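Local coordinates for extracellular ligand-binding receptor (Desulfitobacterium hafniense, PDB 4MLC), which probably binds an amino acid outside the membrane as the solute-binding receptor of a transport system, and also binds calcium ions, at residues 140-145 with 197-202; 229-234 with 254-259. One frame throughout, in Å; residues are numbered along the deposited sequence.

Interaction 1: 140-145 with 197-202; sequences QGHERM and GMDGIF. With CA (calcium ion), chain B.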
loop_
_atom_site.group_PDB
_atom_site.type_symbol
_atom_site.label_atom_id
_atom_site.label_comp_id
_atom_site.label_asym_id
_atom_site.label_seq_id
_atom_site.Cartn_x
_atom_site.Cartn_y
_atom_site.Cartn_z
ATOM N N GLN A 140 -11.993 -13.364 15.856
ATOM C CA GLN A 140 -13.009 -12.655 16.632
ATOM C C GLN A 140 -14.323 -13.423 16.716
ATOM O O GLN A 140 -15.233 -13.039 17.449
ATOM C CB GLN A 140 -13.274 -11.272 16.035
ATOM C CG GLN A 140 -12.099 -10.330 16.170
ATOM C CD GLN A 140 -11.551 -10.346 17.578
ATOM O OE1 GLN A 140 -10.524 -10.967 17.846
ATOM N NE2 GLN A 140 -12.253 -9.688 18.498
ATOM N N GLY A 141 -14.433 -14.499 15.955
ATOM C CA GLY A 141 -15.659 -15.261 15.943
ATOM C C GLY A 141 -16.641 -14.892 14.837
ATOM O O GLY A 141 -17.794 -15.324 14.856
ATOM N N HIS A 142 -16.211 -14.109 13.861
ATOM C CA HIS A 142 -17.074 -13.860 12.708
ATOM C C HIS A 142 -17.309 -15.135 11.904
ATOM O O HIS A 142 -16.363 -15.824 11.545
ATOM C CB HIS A 142 -16.490 -12.768 11.813
ATOM C CG HIS A 142 -16.696 -11.383 12.343
ATOM N ND1 HIS A 142 -15.876 -10.819 13.301
ATOM C CD2 HIS A 142 -17.638 -10.451 12.058
ATOM C CE1 HIS A 142 -16.296 -9.597 13.570
ATOM N NE2 HIS A 142 -17.359 -9.347 12.828
ATOM N N GLU A 143 -18.569 -15.448 11.626
ATOM C CA GLU A 143 -18.890 -16.688 10.930
ATOM C C GLU A 143 -19.562 -16.527 9.533
ATOM O O GLU A 143 -19.320 -17.335 8.630
ATOM C CB GLU A 143 -19.682 -17.643 11.856
ATOM C CG GLU A 143 -18.884 -18.220 13.078
ATOM C CD GLU A 143 -18.015 -19.480 12.795
ATOM O OE1 GLU A 143 -17.622 -20.150 13.786
ATOM O OE2 GLU A 143 -17.708 -19.800 11.617
ATOM N N ARG A 144 -20.383 -15.493 9.364
ATOM C CA ARG A 144 -21.150 -15.317 8.130
ATOM C C ARG A 144 -21.114 -13.869 7.669
ATOM O O ARG A 144 -21.595 -12.983 8.371
ATOM C CB ARG A 144 -22.612 -15.736 8.335
ATOM C CG ARG A 144 -22.821 -17.215 8.628
ATOM C CD ARG A 144 -24.237 -17.491 9.136
ATOM N NE ARG A 144 -24.441 -18.899 9.463
ATOM C CZ ARG A 144 -24.062 -19.466 10.605
ATOM N NH1 ARG A 144 -24.299 -20.757 10.809
ATOM N NH2 ARG A 144 -23.450 -18.744 11.540
HETATM N N MSE A 145 -20.566 -13.628 6.482
HETATM C CA MSE A 145 -20.376 -12.255 5.997
HETATM C C MSE A 145 -20.796 -11.944 4.583
HETATM O O MSE A 145 -21.002 -12.821 3.750
HETATM C CB MSE A 145 -18.926 -11.837 6.131
HETATM C CG MSE A 145 -18.467 -11.782 7.567
HETATM SE SE MSE A 145 -16.637 -11.125 7.773
HETATM C CE MSE A 145 -16.917 -9.323 7.020
ATOM N N GLY A 197 -28.284 -14.347 8.626
ATOM C CA GLY A 197 -27.490 -14.298 9.837
ATOM C C GLY A 197 -26.148 -13.623 9.616
ATOM O O GLY A 197 -25.147 -14.024 10.207
HETATM N N MSE A 198 -26.124 -12.596 8.771
HETATM C CA MSE A 198 -24.903 -11.824 8.522
HETATM C C MSE A 198 -24.341 -11.165 9.784
HETATM O O MSE A 198 -25.078 -10.567 10.556
HETATM C CB MSE A 198 -25.168 -10.760 7.479
HETATM C CG MSE A 198 -24.088 -9.711 7.420
HETATM SE SE MSE A 198 -24.789 -7.950 6.998
HETATM C CE MSE A 198 -24.622 -8.033 5.187
ATOM N N ASP A 199 -23.032 -11.277 9.997
ATOM C CA ASP A 199 -22.418 -10.662 11.173
ATOM C C ASP A 199 -21.295 -9.655 10.851
ATOM O O ASP A 199 -20.626 -9.139 11.751
ATOM C CB ASP A 199 -21.995 -11.719 12.213
ATOM C CG ASP A 199 -20.891 -12.645 11.717
ATOM O OD1 ASP A 199 -20.957 -13.878 11.990
ATOM O OD2 ASP A 199 -19.943 -12.132 11.079
ATOM N N GLY A 200 -21.113 -9.351 9.569
ATOM C CA GLY A 200 -20.107 -8.389 9.165
ATOM C C GLY A 200 -20.160 -8.070 7.686
ATOM O O GLY A 200 -20.668 -8.875 6.907
ATOM N N ILE A 201 -19.648 -6.897 7.306
ATOM C CA ILE A 201 -19.523 -6.503 5.901
ATOM C C ILE A 201 -18.116 -6.047 5.521
ATOM O O ILE A 201 -17.517 -5.207 6.197
ATOM C CB ILE A 201 -20.486 -5.363 5.523
ATOM C CG1 ILE A 201 -21.929 -5.764 5.829
ATOM C CG2 ILE A 201 -20.298 -4.974 4.052
ATOM C CD1 ILE A 201 -22.946 -4.663 5.633
ATOM N N PHE A 202 -17.609 -6.594 4.423
ATOM C CA PHE A 202 -16.325 -6.202 3.878
ATOM C C PHE A 202 -16.581 -5.343 2.659
ATOM O O PHE A 202 -17.240 -5.768 1.722
ATOM C CB PHE A 202 -15.521 -7.435 3.467
ATOM C CG PHE A 202 -14.158 -7.115 2.938
ATOM C CD1 PHE A 202 -13.160 -6.689 3.784
ATOM C CD2 PHE A 202 -13.874 -7.239 1.596
ATOM C CE1 PHE A 202 -11.904 -6.385 3.304
ATOM C CE2 PHE A 202 -12.625 -6.945 1.112
ATOM C CZ PHE A 202 -11.640 -6.507 1.967
HETATM CA CA CA B . -16.912 -21.804 10.320
HETATM O O HOH W 1 -23.717 -15.855 12.467
HETATM O O HOH W 2 -15.647 -23.767 9.515
HETATM O O HOH W 3 -18.745 -21.054 8.843
HETATM O O HOH W 4 -14.865 -22.095 11.758
#
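R144 and D199 join the backbones where two neighbouring parallel strands begin, D199 N donating to R144 O at 2.8 Å, nearly in line with the C=O bond (170°). M198 CA lends the same carbonyl a weaker C-H...O contact. D199 then turns its carboxylate back across the strand entry: with chi1 at 65°, CG lies between the backbone N and the carbonyl carbon. Two successive amides thereby share one oxygen: D199 OD1 uses its syn lone pair for E143 N at 2.9 Å and takes R144 N at 3.1 Å from above the carboxylate plane. OD2 lies at the edge of the H142 ring, near CD2, while H142 ND1 is held by L137 O. With D199 cut back to an alanine, the amides of E143 and R144 would probably both lose this acceptor, and the H142 edge its carboxylate neighbour. Deeper in, selenomethionine M145 bends at chi3 and brings CE to 4.3 Å from F202 CB. E143 points its carboxylate the other way, OE2 binding calcium at 2.5 Å along with G170 O and three waters. Schellman motifs at G141 and G197 end the preceding helices, a helix-to-strand passage repeated side by side as in the alternating alpha/beta lobes of periplasmic binding proteins.

Interaction 2: 229-234 with 254-259; sequences AGNSWD and VGSFFN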
loop_
_atom_site.group_PDB
_atom_site.type_symbol
_atom_site.label_atom_id
_atom_site.label_comp_id
_atom_site.label_asym_id
_atom_site.label_seq_id
_atom_site.Cartn_x
_atom_site.Cartn_y
_atom_site.Cartn_z
ATOM N N ALA A 229 -12.734 -2.596 5.741
ATOM C CA ALA A 229 -12.272 -2.027 4.476
ATOM C C ALA A 229 -10.774 -2.194 4.285
ATOM O O ALA A 229 -10.054 -2.656 5.174
ATOM C CB ALA A 229 -12.644 -0.553 4.362
ATOM N N GLY A 230 -10.307 -1.810 3.108
ATOM C CA GLY A 230 -8.931 -2.052 2.746
ATOM C C GLY A 230 -8.138 -0.770 2.796
ATOM O O GLY A 230 -8.561 0.207 3.399
ATOM N N ASN A 231 -6.999 -0.800 2.127
ATOM C CA ASN A 231 -6.028 0.280 2.098
ATOM C C ASN A 231 -6.593 1.681 1.831
ATOM O O ASN A 231 -6.294 2.637 2.562
ATOM C CB ASN A 231 -4.972 -0.058 1.038
ATOM C CG ASN A 231 -3.752 0.812 1.141
ATOM O OD1 ASN A 231 -3.481 1.395 2.191
ATOM N ND2 ASN A 231 -2.999 0.909 0.050
ATOM N N SER A 232 -7.425 1.801 0.802
ATOM C CA SER A 232 -7.775 3.116 0.273
ATOM C C SER A 232 -8.540 3.977 1.274
ATOM O O SER A 232 -9.000 5.064 0.941
ATOM C CB SER A 232 -8.588 2.975 -1.012
ATOM O OG SER A 232 -9.925 2.629 -0.707
ATOM N N TRP A 233 -8.682 3.489 2.498
ATOM C CA TRP A 233 -9.346 4.252 3.547
ATOM C C TRP A 233 -8.357 4.792 4.552
ATOM O O TRP A 233 -8.768 5.360 5.562
ATOM C CB TRP A 233 -10.374 3.399 4.296
ATOM C CG TRP A 233 -11.531 2.955 3.462
ATOM C CD1 TRP A 233 -11.507 2.058 2.422
ATOM C CD2 TRP A 233 -12.888 3.374 3.600
ATOM N NE1 TRP A 233 -12.770 1.909 1.901
ATOM C CE2 TRP A 233 -13.638 2.701 2.607
ATOM C CE3 TRP A 233 -13.544 4.264 4.459
ATOM C CZ2 TRP A 233 -15.012 2.879 2.459
ATOM C CZ3 TRP A 233 -14.912 4.443 4.311
ATOM C CH2 TRP A 233 -15.630 3.750 3.318
ATOM N N ASP A 234 -7.061 4.605 4.312
ATOM C CA ASP A 234 -6.090 5.178 5.235
ATOM C C ASP A 234 -5.998 6.689 5.035
ATOM O O ASP A 234 -5.845 7.437 5.997
ATOM C CB ASP A 234 -4.717 4.507 5.137
ATOM C CG ASP A 234 -3.976 4.499 6.480
ATOM O OD1 ASP A 234 -4.061 5.504 7.216
ATOM O OD2 ASP A 234 -3.314 3.488 6.815
ATOM N N VAL A 254 -9.973 -0.953 9.339
ATOM C CA VAL A 254 -9.213 -0.764 8.116
ATOM C C VAL A 254 -7.899 -1.549 8.131
ATOM O O VAL A 254 -7.065 -1.381 9.022
ATOM C CB VAL A 254 -8.892 0.718 7.914
ATOM C CG1 VAL A 254 -7.903 0.921 6.758
ATOM C CG2 VAL A 254 -10.169 1.489 7.673
ATOM N N GLY A 255 -7.680 -2.336 7.094
ATOM C CA GLY A 255 -6.424 -3.022 6.912
ATOM C C GLY A 255 -5.463 -2.194 6.111
ATOM O O GLY A 255 -5.724 -1.853 4.994
ATOM N N SER A 256 -4.342 -1.855 6.714
ATOM C CA SER A 256 -3.373 -0.984 6.097
ATOM C C SER A 256 -1.981 -1.358 6.509
ATOM O O SER A 256 -1.683 -2.505 6.730
ATOM C CB SER A 256 -3.639 0.459 6.489
ATOM O OG SER A 256 -2.891 1.351 5.686
ATOM N N PHE A 257 -1.124 -0.360 6.601
ATOM C CA PHE A 257 0.244 -0.568 7.025
ATOM C C PHE A 257 0.791 0.665 7.688
ATOM O O PHE A 257 0.229 1.729 7.576
ATOM C CB PHE A 257 1.159 -1.015 5.873
ATOM C CG PHE A 257 1.119 -0.133 4.679
ATOM C CD1 PHE A 257 0.323 -0.452 3.614
ATOM C CD2 PHE A 257 1.893 0.998 4.608
ATOM C CE1 PHE A 257 0.283 0.354 2.508
ATOM C CE2 PHE A 257 1.854 1.808 3.517
ATOM C CZ PHE A 257 1.053 1.487 2.461
ATOM N N PHE A 258 1.910 0.479 8.370
ATOM C CA PHE A 258 2.574 1.474 9.197
ATOM C C PHE A 258 1.896 1.784 10.508
ATOM O O PHE A 258 0.854 2.360 10.552
ATOM C CB PHE A 258 2.822 2.772 8.462
ATOM C CG PHE A 258 3.494 3.804 9.307
ATOM C CD1 PHE A 258 4.707 3.539 9.889
ATOM C CD2 PHE A 258 2.900 5.013 9.539
ATOM C CE1 PHE A 258 5.327 4.470 10.670
ATOM C CE2 PHE A 258 3.521 5.951 10.310
ATOM C CZ PHE A 258 4.737 5.678 10.878
ATOM N N ASN A 259 2.539 1.410 11.585
ATOM C CA ASN A 259 2.072 1.745 12.901
ATOM C C ASN A 259 2.987 2.783 13.537
ATOM O O ASN A 259 4.125 2.502 13.827
ATOM C CB ASN A 259 2.021 0.495 13.762
ATOM C CG ASN A 259 1.316 0.720 15.051
ATOM O OD1 ASN A 259 0.944 1.821 15.367
ATOM N ND2 ASN A 259 1.136 -0.317 15.799
#
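S256 and N231 both extend their side chains with the terminal group trans to the backbone N (chi1 -168° and -166°), which sends S256 OG toward D234 and carries the N231 amide over to S256 and F257. The setting is the C-terminal ends of two adjacent parallel strands in a lobe of the periplasmic binding protein fold, where strand 227-229 gives way to a 3-10 turn at 231-233 while strand 253-257 runs on beside it. Backbone pairing closes with G255 N donating to A229 O at 3.1 Å; V254 CA adds a C-H...O contact to the same oxygen at 3.6 Å. Beyond this point the first segment curls, and D234 N bonds back to N231 O at 2.7 Å, bringing D234 over S256 of the neighbouring strand 253-257.

The two branches of V254 serve different neighbours. CG1 lies 3.5 Å from G230 O, and CG2 meets W233 CB at 3.9 Å. The W233 indole lies with one face against A229 CB, its NE1 bonded to K205 O and its side chain touching A207, T212 and L215 of helix 207-221. N231 OD1 comes to 3.9 Å from F257 CE1, with amide and ring planes 46° apart. F257 packs in turn on I123, and N231 on T107, so the contact probably faces parts of the chain next to the other lobe. A sulfate, probably from the crystallisation liquor, lies about 5 Å from the N231 side chain and may mark a pocket there.

D234 is poorly ordered, so the exact length of its bond is doubtful, but its carboxylate is shared between a charge and a hydroxyl: OD2 forms a salt bridge with K344 NZ and accepts from S256 OG at 2.5 Å.

How the interactions relate
Interactions 1 and 2 come one after the other along the chain, and both belong to the seven-stranded mixed sheet of one lobe. Interaction 1 joins strands 144-149 and 200-204 where they begin; interaction 2 joins strands 227-229 and 253-257 where the first of them ends. Strands 200-204 and 227-229 are neighbours, with F202 and M145 both touching I228, so four consecutive strands are involved. The centres lie 20 Å apart, the nearest atoms about 4 Å. Interaction 1 sits far out, about 25 Å from the centre of the chain, beside the calcium held by E143; the centre of interaction 2 is about 8 Å from it, probably near the cleft between the lobes, where ligands of this family bind.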